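Local structure of stress-induced protein 1 (Caenorhabditis elegans, 4YE0) at residues V6-A10 with Q11-V15. The protein probably binds unfolded proteins as a small heat shock protein chaperone, represented in this truncated construct by its alpha-crystallin domain with flanking sequence. Residues are numbered along the deposited sequence; the frame is centred on the assembly and turned at random.
Sequences VENTA and QKFCV
E7 and C14 face each other as the hydrogen-bonded pair of an antiparallel beta hairpin and are joined twice through their backbones. E7 N gives its hydrogen to C14 O at 2.6 Å, in the carbonyl plane, while C14 N reaches E7 O at 2.9 Å from well above that carbonyl's plane. At the turn end T9 N binds K12 O at 3.1 Å, approaching almost in line with the carbonyl bond.

The turn is tied from within by a threonine. With chi1 at 65°, T9 OG1 sits between its own N and carbonyl carbon and accepts Q11 N at 3.1 Å and, weakly, K12 N; a short side chain ending in a hydroxyl suits this place, where successive backbone N-H groups converge.

On the sheet face of E7 and C14, the two CB atoms meet at 3.7 Å, and the small cysteine fits beside the bent glutamate chain. The other face carries V6, N8, F13 and V15. F13 CG lies anti to the backbone N (chi1 -178°), which lays CD1 3.3 Å from E7 O and presents the ring edge to N8 CG, the amide turned 76° from the ring. Asparagine suits this edge because its OD1 accepts a hydrogen bond from K86 NZ, which also donates to T9 O. Branched V6 lends a methyl, CG1, obliquely to F13 CE1 at 4.4 Å, and L61 and P62 also touch the buried ring. Were F13 replaced by alanine, V6 and N8 would probably lose the neighbour they share and a gap would open beside L61 and P62.

Within the chain, strand 6-8 is an outermost strand of its sheet in the alpha-crystallin beta-sandwich. Main-chain bonds and the threonine hydroxyl thus fix the hairpin's course, while a phenylalanine on one face joins it to the apolar interior.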
# COMPACT_ATOMS: atom_id res chain seq x y z
N VAL A 6 16.90 2.97 -8.70
CA VAL A 6 17.35 4.36 -8.75
C VAL A 6 18.63 4.36 -9.59
O VAL A 6 19.55 3.58 -9.34
CB VAL A 6 17.66 4.93 -7.35
CG1 VAL A 6 18.21 6.35 -7.45
CG2 VAL A 6 16.42 4.90 -6.47
N GLU A 7 18.66 5.23 -10.60
CA GLU A 7 19.80 5.34 -11.51
C GLU A 7 20.28 6.79 -11.51
O GLU A 7 19.47 7.72 -11.43
CB GLU A 7 19.39 4.91 -12.91
CG GLU A 7 20.55 4.62 -13.86
CD GLU A 7 20.21 4.96 -15.30
OE1 GLU A 7 19.99 6.15 -15.60
OE2 GLU A 7 20.18 4.03 -16.14
N ASN A 8 21.59 6.99 -11.61
CA ASN A 8 22.18 8.32 -11.45
C ASN A 8 23.60 8.40 -12.01
O ASN A 8 24.58 8.16 -11.30
CB ASN A 8 22.16 8.70 -9.96
CG ASN A 8 22.60 10.14 -9.71
OD1 ASN A 8 22.79 10.92 -10.64
ND2 ASN A 8 22.76 10.48 -8.44
N THR A 9 23.70 8.75 -13.29
CA THR A 9 24.99 8.94 -13.96
C THR A 9 25.09 10.39 -14.43
O THR A 9 24.21 11.20 -14.12
CB THR A 9 25.12 7.98 -15.16
OG1 THR A 9 24.15 8.31 -16.16
CG2 THR A 9 24.92 6.53 -14.72
N ALA A 10 26.14 10.72 -15.17
CA ALA A 10 26.27 12.04 -15.79
C ALA A 10 25.35 12.18 -17.00
O ALA A 10 25.22 13.27 -17.56
CB ALA A 10 27.71 12.29 -16.19
N GLN A 11 24.71 11.08 -17.40
CA GLN A 11 23.84 11.07 -18.57
C GLN A 11 22.40 11.38 -18.18
O GLN A 11 21.80 12.32 -18.68
CB GLN A 11 23.92 9.70 -19.26
CG GLN A 11 23.63 9.75 -20.76
CD GLN A 11 24.61 10.64 -21.51
OE1 GLN A 11 24.21 11.44 -22.35
NE2 GLN A 11 25.89 10.51 -21.20
N LYS A 12 21.87 10.57 -17.27
CA LYS A 12 20.46 10.65 -16.89
C LYS A 12 20.26 10.33 -15.42
O LYS A 12 21.14 9.79 -14.76
CB LYS A 12 19.62 9.68 -17.72
CG LYS A 12 19.65 9.93 -19.22
CD LYS A 12 18.53 9.17 -19.94
CE LYS A 12 17.25 9.98 -20.03
NZ LYS A 12 17.29 10.98 -21.14
N PHE A 13 19.08 10.70 -14.93
CA PHE A 13 18.60 10.26 -13.63
C PHE A 13 17.35 9.43 -13.90
O PHE A 13 16.56 9.77 -14.78
CB PHE A 13 18.26 11.46 -12.75
CG PHE A 13 17.80 11.09 -11.37
CD1 PHE A 13 18.73 10.77 -10.38
CD2 PHE A 13 16.45 11.05 -11.05
CE1 PHE A 13 18.32 10.43 -9.11
CE2 PHE A 13 16.04 10.71 -9.77
CZ PHE A 13 16.97 10.40 -8.80
N CYS A 14 17.17 8.35 -13.16
CA CYS A 14 16.01 7.50 -13.36
C CYS A 14 15.57 6.87 -12.05
O CYS A 14 16.40 6.42 -11.25
CB CYS A 14 16.30 6.41 -14.39
SG CYS A 14 14.84 5.89 -15.32
N VAL A 15 14.27 6.86 -11.82
CA VAL A 15 13.68 6.15 -10.70
C VAL A 15 12.58 5.25 -11.27
O VAL A 15 11.94 5.61 -12.25
CB VAL A 15 13.11 7.14 -9.66
CG1 VAL A 15 12.26 6.41 -8.63
CG2 VAL A 15 14.24 7.89 -8.98